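Thiol:disulfide interchange protein DsbL (Escherichia coli, PDB 3C7M) introduces disulfide bonds into other periplasmic proteins, working with DsbI to form an essential disulfide in the arylsulfate sulfotransferase AssT. Local coordinates at residues 27-33 with 100-106; 61-65 with 111-117; 168-174 with 188-193. All blocks are in the same frame, centred on the assembly; numbering follows the deposited sequence.

Contact 1: residues 27-33 with 100-106; sequences YACPFCY and YYAAYHD. With CD (cadmium ion), chain F.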
loop_
_atom_site.group_PDB
_atom_site.type_symbol
_atom_site.label_atom_id
_atom_site.label_comp_id
_atom_site.label_asym_id
_atom_site.label_seq_id
_atom_site.Cartn_x
_atom_site.Cartn_y
_atom_site.Cartn_z
ATOM N N TYR A 27 -7.159 -3.150 -0.087
ATOM C CA TYR A 27 -7.977 -3.044 -1.292
ATOM C C TYR A 27 -9.452 -2.761 -0.938
ATOM O O TYR A 27 -10.181 -2.141 -1.722
ATOM C CB TYR A 27 -7.866 -4.330 -2.128
ATOM C CG TYR A 27 -8.697 -5.470 -1.577
ATOM C CD1 TYR A 27 -8.239 -6.246 -0.514
ATOM C CD2 TYR A 27 -9.955 -5.750 -2.106
ATOM C CE1 TYR A 27 -9.015 -7.276 0.013
ATOM C CE2 TYR A 27 -10.729 -6.777 -1.595
ATOM C CZ TYR A 27 -10.261 -7.531 -0.543
ATOM O OH TYR A 27 -11.036 -8.550 -0.053
ATOM N N ALA A 28 -9.881 -3.219 0.239
ATOM C CA ALA A 28 -11.296 -3.164 0.631
ATOM C C ALA A 28 -11.674 -1.883 1.375
ATOM O O ALA A 28 -12.813 -1.729 1.830
ATOM C CB ALA A 28 -11.654 -4.386 1.452
ATOM N N CYS A 29 -10.727 -0.960 1.487
ATOM C CA CYS A 29 -10.965 0.255 2.257
ATOM C C CYS A 29 -11.323 1.418 1.338
ATOM O O CYS A 29 -10.530 1.795 0.474
ATOM C CB CYS A 29 -9.747 0.605 3.102
ATOM S SG CYS A 29 -9.908 2.233 3.877
ATOM N N PRO A 30 -12.526 1.999 1.522
ATOM C CA PRO A 30 -12.951 3.071 0.616
ATOM C C PRO A 30 -12.079 4.336 0.676
ATOM O O PRO A 30 -11.852 4.973 -0.360
ATOM C CB PRO A 30 -14.384 3.369 1.064
ATOM C CG PRO A 30 -14.444 2.917 2.473
ATOM C CD PRO A 30 -13.543 1.711 2.550
ATOM N N PHE A 31 -11.604 4.690 1.871
ATOM C CA PHE A 31 -10.722 5.845 2.025
ATOM C C PHE A 31 -9.344 5.622 1.391
ATOM O O PHE A 31 -8.759 6.553 0.839
ATOM C CB PHE A 31 -10.611 6.270 3.493
ATOM C CG PHE A 31 -11.713 7.202 3.939
ATOM C CD1 PHE A 31 -11.580 8.579 3.782
ATOM C CD2 PHE A 31 -12.877 6.705 4.518
ATOM C CE1 PHE A 31 -12.593 9.449 4.191
ATOM C CE2 PHE A 31 -13.895 7.563 4.930
ATOM C CZ PHE A 31 -13.750 8.938 4.765
ATOM N N CYS A 32 -8.842 4.387 1.437
ATOM C CA CYS A 32 -7.604 4.056 0.728
ATOM C C CYS A 32 -7.740 4.357 -0.763
ATOM O O CYS A 32 -6.846 4.934 -1.365
ATOM C CB CYS A 32 -7.205 2.596 0.935
ATOM S SG CYS A 32 -6.599 2.249 2.594
ATOM N N TYR A 33 -8.880 3.983 -1.343
ATOM C CA TYR A 33 -9.162 4.257 -2.749
ATOM C C TYR A 33 -9.212 5.770 -2.990
ATOM O O TYR A 33 -8.579 6.274 -3.918
ATOM C CB TYR A 33 -10.488 3.589 -3.134
ATOM C CG TYR A 33 -10.855 3.580 -4.606
ATOM C CD1 TYR A 33 -9.918 3.872 -5.610
ATOM C CD2 TYR A 33 -12.146 3.228 -4.997
ATOM C CE1 TYR A 33 -10.277 3.828 -6.968
ATOM C CE2 TYR A 33 -12.511 3.178 -6.343
ATOM C CZ TYR A 33 -11.581 3.477 -7.321
ATOM O OH TYR A 33 -11.951 3.421 -8.648
ATOM N N TYR A 100 -8.463 -3.776 -8.500
ATOM C CA TYR A 100 -9.160 -4.228 -7.296
ATOM C C TYR A 100 -10.033 -3.143 -6.697
ATOM O O TYR A 100 -11.150 -3.417 -6.281
ATOM C CB TYR A 100 -8.188 -4.769 -6.240
ATOM C CG TYR A 100 -7.648 -6.134 -6.591
ATOM C CD1 TYR A 100 -8.507 -7.188 -6.900
ATOM C CD2 TYR A 100 -6.280 -6.374 -6.605
ATOM C CE1 TYR A 100 -8.007 -8.453 -7.226
ATOM C CE2 TYR A 100 -5.773 -7.622 -6.926
ATOM C CZ TYR A 100 -6.642 -8.664 -7.233
ATOM O OH TYR A 100 -6.124 -9.903 -7.554
ATOM N N TYR A 101 -9.527 -1.915 -6.641
ATOM C CA TYR A 101 -10.340 -0.829 -6.123
ATOM C C TYR A 101 -11.608 -0.660 -6.969
ATOM O O TYR A 101 -12.703 -0.540 -6.420
ATOM C CB TYR A 101 -9.557 0.479 -6.141
ATOM C CG TYR A 101 -8.565 0.729 -5.021
ATOM C CD1 TYR A 101 -8.797 0.290 -3.707
ATOM C CD2 TYR A 101 -7.419 1.475 -5.274
ATOM C CE1 TYR A 101 -7.877 0.575 -2.683
ATOM C CE2 TYR A 101 -6.509 1.760 -4.276
ATOM C CZ TYR A 101 -6.741 1.313 -2.984
ATOM O OH TYR A 101 -5.830 1.613 -1.990
ATOM N N ALA A 102 -11.455 -0.661 -8.295
ATOM C CA ALA A 102 -12.612 -0.498 -9.187
ATOM C C ALA A 102 -13.596 -1.652 -9.029
ATOM O O ALA A 102 -14.806 -1.435 -8.920
ATOM C CB ALA A 102 -12.176 -0.350 -10.637
ATOM N N ALA A 103 -13.081 -2.879 -9.001
ATOM C CA ALA A 103 -13.947 -4.051 -8.871
ATOM C C ALA A 103 -14.719 -4.024 -7.556
ATOM O O ALA A 103 -15.938 -4.151 -7.549
ATOM C CB ALA A 103 -13.136 -5.347 -9.009
ATOM N N TYR A 104 -14.007 -3.852 -6.447
ATOM C CA TYR A 104 -14.617 -3.905 -5.127
ATOM C C TYR A 104 -15.551 -2.721 -4.848
ATOM O O TYR A 104 -16.678 -2.922 -4.408
ATOM C CB TYR A 104 -13.531 -4.016 -4.042
ATOM C CG TYR A 104 -14.084 -4.171 -2.647
ATOM C CD1 TYR A 104 -14.466 -3.053 -1.912
ATOM C CD2 TYR A 104 -14.230 -5.423 -2.067
ATOM C CE1 TYR A 104 -14.982 -3.173 -0.628
ATOM C CE2 TYR A 104 -14.749 -5.564 -0.778
ATOM C CZ TYR A 104 -15.123 -4.432 -0.067
ATOM O OH TYR A 104 -15.637 -4.545 1.210
ATOM N N HIS A 105 -15.070 -1.504 -5.090
ATOM C CA HIS A 105 -15.789 -0.297 -4.680
ATOM C C HIS A 105 -16.750 0.232 -5.729
ATOM O O HIS A 105 -17.843 0.682 -5.388
ATOM C CB HIS A 105 -14.804 0.793 -4.244
ATOM C CG HIS A 105 -13.958 0.398 -3.075
ATOM N ND1 HIS A 105 -14.431 0.389 -1.781
ATOM C CD2 HIS A 105 -12.675 -0.029 -3.008
ATOM C CE1 HIS A 105 -13.474 -0.016 -0.964
ATOM N NE2 HIS A 105 -12.396 -0.274 -1.685
ATOM N N ASP A 106 -16.343 0.206 -6.991
ATOM C CA ASP A 106 -17.196 0.756 -8.047
ATOM C C ASP A 106 -18.202 -0.275 -8.544
ATOM O O ASP A 106 -19.369 0.055 -8.769
ATOM C CB ASP A 106 -16.361 1.315 -9.198
ATOM C CG ASP A 106 -15.408 2.423 -8.756
ATOM O OD1 ASP A 106 -15.737 3.172 -7.812
ATOM O OD2 ASP A 106 -14.320 2.534 -9.356
HETATM CD CD CD F . -16.703 0.760 -1.084
HETATM O O HOH W 1 -17.388 2.879 -1.838
#

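Contact 2: residues 61-65 with 111-117; sequences KGEYG and WSDGKDP. With CD (cadmium ion), chain C.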
loop_
_atom_site.group_PDB
_atom_site.type_symbol
_atom_site.label_atom_id
_atom_site.label_comp_id
_atom_site.label_asym_id
_atom_site.label_seq_id
_atom_site.Cartn_x
_atom_site.Cartn_y
_atom_site.Cartn_z
ATOM N N LYS A 61 -8.061 -7.520 6.394
ATOM C CA LYS A 61 -9.303 -6.864 6.004
ATOM C C LYS A 61 -9.879 -7.473 4.731
ATOM O O LYS A 61 -9.146 -7.764 3.782
ATOM C CB LYS A 61 -9.076 -5.357 5.828
ATOM C CG LYS A 61 -10.362 -4.559 5.674
ATOM C CD LYS A 61 -10.108 -3.075 5.425
ATOM C CE LYS A 61 -9.813 -2.308 6.707
ATOM N NZ LYS A 61 -10.993 -2.270 7.623
ATOM N N GLY A 62 -11.197 -7.662 4.711
ATOM C CA GLY A 62 -11.867 -8.212 3.549
ATOM C C GLY A 62 -11.700 -9.709 3.411
ATOM O O GLY A 62 -10.860 -10.330 4.079
ATOM N N GLU A 63 -12.506 -10.300 2.540
ATOM C CA GLU A 63 -12.494 -11.745 2.367
ATOM C C GLU A 63 -11.239 -12.251 1.651
ATOM O O GLU A 63 -10.861 -13.413 1.807
ATOM C CB GLU A 63 -13.779 -12.214 1.681
ATOM C CG GLU A 63 -14.971 -12.161 2.624
ATOM C CD GLU A 63 -16.314 -12.077 1.927
ATOM O OE1 GLU A 63 -16.448 -11.348 0.916
ATOM O OE2 GLU A 63 -17.266 -12.717 2.419
ATOM N N TYR A 64 -10.582 -11.360 0.905
ATOM C CA TYR A 64 -9.431 -11.737 0.080
ATOM C C TYR A 64 -8.158 -10.974 0.425
ATOM O O TYR A 64 -7.272 -10.822 -0.416
ATOM C CB TYR A 64 -9.781 -11.549 -1.394
ATOM C CG TYR A 64 -10.811 -12.534 -1.888
ATOM C CD1 TYR A 64 -10.481 -13.873 -2.052
ATOM C CD2 TYR A 64 -12.110 -12.127 -2.191
ATOM C CE1 TYR A 64 -11.411 -14.789 -2.508
ATOM C CE2 TYR A 64 -13.054 -13.041 -2.655
ATOM C CZ TYR A 64 -12.690 -14.363 -2.808
ATOM O OH TYR A 64 -13.598 -15.292 -3.262
ATOM N N GLY A 65 -8.062 -10.512 1.670
ATOM C CA GLY A 65 -6.876 -9.783 2.126
ATOM C C GLY A 65 -5.568 -10.522 1.877
ATOM O O GLY A 65 -4.575 -9.911 1.479
ATOM N N TRP A 111 -16.591 -11.668 -5.686
ATOM C CA TRP A 111 -16.009 -12.948 -6.098
ATOM C C TRP A 111 -16.480 -14.105 -5.208
ATOM O O TRP A 111 -15.666 -14.873 -4.695
ATOM C CB TRP A 111 -14.473 -12.893 -6.061
ATOM C CG TRP A 111 -13.830 -11.760 -6.823
ATOM C CD1 TRP A 111 -13.391 -11.783 -8.126
ATOM C CD2 TRP A 111 -13.492 -10.465 -6.310
ATOM N NE1 TRP A 111 -12.830 -10.573 -8.454
ATOM C CE2 TRP A 111 -12.875 -9.745 -7.362
ATOM C CE3 TRP A 111 -13.657 -9.838 -5.069
ATOM C CZ2 TRP A 111 -12.421 -8.431 -7.205
ATOM C CZ3 TRP A 111 -13.201 -8.530 -4.909
ATOM C CH2 TRP A 111 -12.599 -7.838 -5.979
ATOM N N SER A 112 -17.790 -14.213 -5.000
ATOM C CA SER A 112 -18.354 -15.329 -4.218
ATOM C C SER A 112 -17.887 -15.368 -2.755
ATOM O O SER A 112 -17.820 -16.435 -2.126
ATOM C CB SER A 112 -18.074 -16.672 -4.911
ATOM O OG SER A 112 -18.671 -16.704 -6.197
ATOM N N ASP A 113 -17.553 -14.197 -2.222
ATOM C CA ASP A 113 -17.399 -13.997 -0.779
ATOM C C ASP A 113 -16.404 -14.920 -0.102
ATOM O O ASP A 113 -16.697 -15.542 0.924
ATOM C CB ASP A 113 -18.765 -14.076 -0.106
ATOM C CG ASP A 113 -19.731 -13.091 -0.693
ATOM O OD1 ASP A 113 -19.614 -11.885 -0.390
ATOM O OD2 ASP A 113 -20.589 -13.520 -1.488
ATOM N N GLY A 114 -15.216 -14.996 -0.690
ATOM C CA GLY A 114 -14.134 -15.785 -0.125
ATOM C C GLY A 114 -13.977 -17.146 -0.771
ATOM O O GLY A 114 -12.899 -17.744 -0.695
ATOM N N LYS A 115 -15.035 -17.634 -1.425
ATOM C CA LYS A 115 -15.042 -19.004 -1.947
ATOM C C LYS A 115 -14.438 -19.174 -3.346
ATOM O O LYS A 115 -14.362 -20.297 -3.874
ATOM C CB LYS A 115 -16.455 -19.602 -1.859
ATOM C CG LYS A 115 -16.930 -19.810 -0.408
ATOM C CD LYS A 115 -18.334 -20.377 -0.343
ATOM C CE LYS A 115 -18.679 -20.769 1.086
ATOM N NZ LYS A 115 -19.998 -21.464 1.158
ATOM N N ASP A 116 -13.982 -18.077 -3.944
ATOM C CA ASP A 116 -13.423 -18.135 -5.296
ATOM C C ASP A 116 -12.133 -17.317 -5.400
ATOM O O ASP A 116 -12.076 -16.326 -6.139
ATOM C CB ASP A 116 -14.467 -17.656 -6.312
ATOM C CG ASP A 116 -14.145 -18.077 -7.747
ATOM O OD1 ASP A 116 -13.044 -18.610 -8.015
ATOM O OD2 ASP A 116 -15.009 -17.857 -8.619
ATOM N N PRO A 117 -11.080 -17.732 -4.667
ATOM C CA PRO A 117 -9.830 -16.975 -4.716
ATOM C C PRO A 117 -9.195 -16.943 -6.102
ATOM O O PRO A 117 -8.504 -15.972 -6.422
ATOM C CB PRO A 117 -8.929 -17.706 -3.717
ATOM C CG PRO A 117 -9.502 -19.091 -3.628
ATOM C CD PRO A 117 -10.984 -18.895 -3.764
HETATM CD CD CD C . -19.024 -11.052 1.614
HETATM O O HOH W 2 -21.307 -9.999 1.273
#

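Contact 3: residues 168-174 with 188-193; sequences VNGKYLI and LIRELA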
loop_
_atom_site.group_PDB
_atom_site.type_symbol
_atom_site.label_atom_id
_atom_site.label_comp_id
_atom_site.label_asym_id
_atom_site.label_seq_id
_atom_site.Cartn_x
_atom_site.Cartn_y
_atom_site.Cartn_z
ATOM N N VAL A 168 6.112 7.820 8.298
ATOM C CA VAL A 168 7.412 8.327 7.880
ATOM C C VAL A 168 8.507 7.694 8.720
ATOM O O VAL A 168 8.462 7.754 9.958
ATOM C CB VAL A 168 7.482 9.872 8.011
ATOM C CG1 VAL A 168 8.828 10.397 7.531
ATOM C CG2 VAL A 168 6.355 10.524 7.223
ATOM N N ASN A 169 9.468 7.079 8.030
ATOM C CA ASN A 169 10.649 6.453 8.643
ATOM C C ASN A 169 10.333 5.410 9.706
ATOM O O ASN A 169 11.098 5.215 10.661
ATOM C CB ASN A 169 11.618 7.524 9.155
ATOM C CG ASN A 169 12.226 8.315 8.026
ATOM O OD1 ASN A 169 12.191 7.889 6.871
ATOM N ND2 ASN A 169 12.790 9.473 8.348
ATOM N N GLY A 170 9.200 4.739 9.521
ATOM C CA GLY A 170 8.732 3.703 10.438
ATOM C C GLY A 170 8.248 4.188 11.792
ATOM O O GLY A 170 7.825 3.385 12.609
ATOM N N LYS A 171 8.258 5.503 12.022
ATOM C CA LYS A 171 8.080 6.054 13.370
ATOM C C LYS A 171 6.908 7.021 13.505
ATOM O O LYS A 171 6.203 7.024 14.518
ATOM C CB LYS A 171 9.382 6.729 13.827
ATOM C CG LYS A 171 9.328 7.429 15.178
ATOM C CD LYS A 171 10.717 7.845 15.628
ATOM C CE LYS A 171 10.675 8.532 16.986
ATOM N NZ LYS A 171 12.041 8.913 17.434
ATOM N N TYR A 172 6.698 7.845 12.483
ATOM C CA TYR A 172 5.734 8.936 12.583
ATOM C C TYR A 172 4.513 8.654 11.736
ATOM O O TYR A 172 4.589 8.672 10.511
ATOM C CB TYR A 172 6.391 10.261 12.169
ATOM C CG TYR A 172 7.633 10.573 12.977
ATOM C CD1 TYR A 172 7.530 11.052 14.286
ATOM C CD2 TYR A 172 8.905 10.375 12.444
ATOM C CE1 TYR A 172 8.669 11.328 15.045
ATOM C CE2 TYR A 172 10.055 10.647 13.200
ATOM C CZ TYR A 172 9.919 11.124 14.498
ATOM O OH TYR A 172 11.045 11.408 15.248
ATOM N N LEU A 173 3.395 8.379 12.403
ATOM C CA LEU A 173 2.142 8.074 11.736
ATOM C C LEU A 173 1.308 9.339 11.547
ATOM O O LEU A 173 0.883 9.984 12.516
ATOM C CB LEU A 173 1.355 7.021 12.531
ATOM C CG LEU A 173 -0.082 6.687 12.103
ATOM C CD1 LEU A 173 -0.185 6.321 10.636
ATOM C CD2 LEU A 173 -0.634 5.545 12.942
ATOM N N ILE A 174 1.062 9.694 10.293
ATOM C CA ILE A 174 0.204 10.836 10.012
ATOM C C ILE A 174 -1.252 10.510 10.357
ATOM O O ILE A 174 -1.701 9.384 10.150
ATOM C CB ILE A 174 0.344 11.275 8.540
ATOM C CG1 ILE A 174 1.791 11.730 8.291
ATOM C CG2 ILE A 174 -0.685 12.365 8.178
ATOM C CD1 ILE A 174 2.153 11.944 6.829
ATOM N N LEU A 188 4.374 18.271 5.645
ATOM C CA LEU A 188 4.400 17.487 6.880
ATOM C C LEU A 188 5.405 16.346 6.792
ATOM O O LEU A 188 6.201 16.146 7.712
ATOM C CB LEU A 188 3.008 16.950 7.217
ATOM C CG LEU A 188 2.886 15.966 8.387
ATOM C CD1 LEU A 188 3.418 16.552 9.695
ATOM C CD2 LEU A 188 1.443 15.553 8.542
ATOM N N ILE A 189 5.375 15.607 5.682
ATOM C CA ILE A 189 6.299 14.488 5.493
ATOM C C ILE A 189 7.759 14.938 5.578
ATOM O O ILE A 189 8.593 14.254 6.175
ATOM C CB ILE A 189 6.027 13.719 4.172
ATOM C CG1 ILE A 189 4.723 12.928 4.274
ATOM C CG2 ILE A 189 7.187 12.774 3.837
ATOM C CD1 ILE A 189 4.167 12.528 2.923
ATOM N N ARG A 190 8.060 16.083 4.969
ATOM C CA ARG A 190 9.410 16.641 5.019
ATOM C C ARG A 190 9.836 16.989 6.429
ATOM O O ARG A 190 10.975 16.717 6.814
ATOM C CB ARG A 190 9.527 17.864 4.116
ATOM C CG ARG A 190 9.405 17.484 2.686
ATOM C CD ARG A 190 10.050 18.466 1.770
ATOM N NE ARG A 190 10.124 17.862 0.451
ATOM C CZ ARG A 190 11.201 17.264 -0.039
ATOM N NH1 ARG A 190 12.330 17.222 0.664
ATOM N NH2 ARG A 190 11.148 16.725 -1.246
ATOM N N GLU A 191 8.918 17.582 7.189
ATOM C CA GLU A 191 9.180 17.931 8.597
ATOM C C GLU A 191 9.476 16.662 9.400
ATOM O O GLU A 191 10.456 16.603 10.149
ATOM C CB GLU A 191 8.008 18.691 9.220
ATOM C CG GLU A 191 8.158 18.875 10.741
ATOM C CD GLU A 191 7.323 20.005 11.319
ATOM O OE1 GLU A 191 6.552 20.643 10.573
ATOM O OE2 GLU A 191 7.449 20.256 12.538
ATOM N N LEU A 192 8.650 15.639 9.206
ATOM C CA LEU A 192 8.813 14.377 9.926
ATOM C C LEU A 192 10.102 13.661 9.563
ATOM O O LEU A 192 10.749 13.058 10.429
ATOM C CB LEU A 192 7.605 13.459 9.691
ATOM C CG LEU A 192 6.282 13.968 10.275
ATOM C CD1 LEU A 192 5.119 13.050 9.911
ATOM C CD2 LEU A 192 6.388 14.160 11.794
ATOM N N ALA A 193 10.479 13.739 8.287
ATOM C CA ALA A 193 11.674 13.067 7.778
ATOM C C ALA A 193 12.969 13.734 8.241
ATOM O O ALA A 193 14.041 13.123 8.169
ATOM C CB ALA A 193 11.636 12.984 6.260
HETATM O O HOH W 3 14.870 10.955 6.797
HETATM O O HOH W 4 12.493 10.956 10.858
#

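Contact 1: residues 27-33 with 100-106
Tyr33 and Tyr101 interlock rather than stack. Their planes lie within 18° of parallel, but the rings are slid so far apart that each covers the base of the other: Tyr101 CB sits 3.5 Å from the centroid of the Tyr33 ring, and Tyr33 CA meets the opposing Tyr101 ring from above its face. The Tyr33 side chain thereby enters a hole lined by Tyr101, Ala102, His105 and Asp106. Its CG stands opposite the backbone N (chi1 -171°), which lays the ring across the helix; its hydroxyl donates a hydrogen bond to Asp106, OH to OD2 2.6 Å, on the syn side of the carboxylate. The Tyr101 hydroxyl bonds to Asp36. Beside this pair, His105 donates from NE2 to Tyr27 O at 2.9 Å; the bond is bent to 137°, and the acceptor sits at the ring edge, somewhat tilted from the imidazole plane. The loop held in this way leads into the thioredoxin-type CxxC helix start. Cys29 is the N-cap, its SG accepting from Cys32 N at 3.4 Å, and the redox-active pair is reduced here, with Cys29 SG and Cys32 SG 3.6 Å apart. Further along, Ala28 CA lies over the face of Tyr104, 4.0 Å from its centroid, while Tyr27 presents its edge to that ring in an offset edge-to-face pair. Packing thins out past His105. Pro30, exposed, only grazes the imidazole; Asp106 is exposed though held by Tyr33 OH. His105 ND1 binds a cadmium ion at 2.4 Å, alongside a water and ligands from elsewhere in the structure.

Contact 2: residues 61-65 with 111-117
Glu63 and Gly114 bring the two backbones together, their CA atoms 5.0 Å apart, at a point where neither chain is helix or strand. Residues 62-65 make a type I turn and residues 112-115 a type I' turn; in the latter, Asp113 and Gly114 occupy the corners with positive phi, and Lys115 N returns to Ser112 O at 3.1 Å. The chain of 111-117 thus curls round the end of Tyr64. With CG beside its backbone N (chi1 -69°), Tyr64 sends its ring into that curl and its hydroxyl is gripped from several directions. It donates to Trp111 O over a short 2.6 Å from OH, near the ring plane and at a C=O...O angle of 151°. It accepts from Asp116 N, 2.9 Å from OH, and more weakly from Gly114 N, where the N-H points poorly at 123°. The ring is lined on its two long sides: CE2 rests 3.7 Å from Trp111 CB, and CE1 lies 3.5 Å from Pro117 CA. On the exposed side, the Glu63 and Asp113 side chains run side by side to one cadmium ion. Glu63, in the conformer described of two modelled, chelates it with both carboxylate oxygens, whereas Asp113 uses OD1 alone at 2.2 Å; a water and one atom from elsewhere also bind. Tyr64 occupies the N-cap position of helix 65-81 and stacks on Phe120. Asp116 caps helix 117-128 through Ala119 N, and Trp111 leans on helix 92-106 at Tyr100 and Ala103, so the two loops meet where three helices of the DsbA-type helical region converge.

Contact 3: residues 168-174 with 188-193
Val168 and Leu192 meet through a branch set by each first torsion. In Val168, CG1 is turned opposite the backbone N (chi1 -178°), which splits the two methyls between neighbouring positions on the helix: CG1 reaches Ala193 CB at 4.0 Å, and CG2 goes to Leu192 CD1 at 3.9 Å, with Ile189 just beyond. Leu192 has CG beside its own N (chi1 -66°) and an extended end, so its isobutyl group projects between the strands' side chains. There CD1 is shared, touching Tyr172 CB at 3.8 Å and also Ile174 CG1, while CD2 lies against the base of the Tyr172 ring. Ile174 meets the earlier turn of the segment, at Leu188 and Ile189: the Ile174 and Leu188 side chains reach toward each other tip to tip, with CG1 3.8 Å from CD2, and Ile174 crosses Ile189 at about a right angle, CD1 against CG1. This is the closing beta-beta-alpha unit of the thioredoxin fold, in which the hairpin 165-168/172-174 is covered on one face by the last helix. Strand 172-174 and helix segment 188-193 run antiparallel at 168°, their axes 10.0 Å apart, a separation filled by these aliphatic groups. At the turn, Val168 O accepts from both Lys171 N and Tyr172 N, a classic beta bulge. Val168, Tyr172 and Ile174 all direct their CB atoms at the helix. No direct hydrogen bond joins the two segments; the polar link is made by water. Asn169 ND2 donates to two waters, one of which donates to Leu192 O, water oxygen to Leu192 O 2.8 Å, and the other to Ala193 O. The other end of the amide, OD1, accepts from Thr20 N on the adjoining strand.

How the contacts relate
Contacts 1 and 2 adjoin, their centres 14 Å apart, and alternate along the chain. Tyr27 OH of contact 1 lies 3.0 Å from Tyr64 N of contact 2, a probable hydrogen bond, and Ala103 CB packs 3.6 Å from Trp111 CZ2. The redox-active cysteines belong to contact 1; contacts 1 and 2 each bind a cadmium ion, contact 3 none. Contact 3 stands across the centre of the chain, with centres about 25 Å from contact 1 and 33 Å from contact 2, and touches neither. Cys29 touches Val163, and Cys32 touches Val163 and Pro164; along the chain this loop precedes strand 165-168, whose last residue, Val168, opens contact 3.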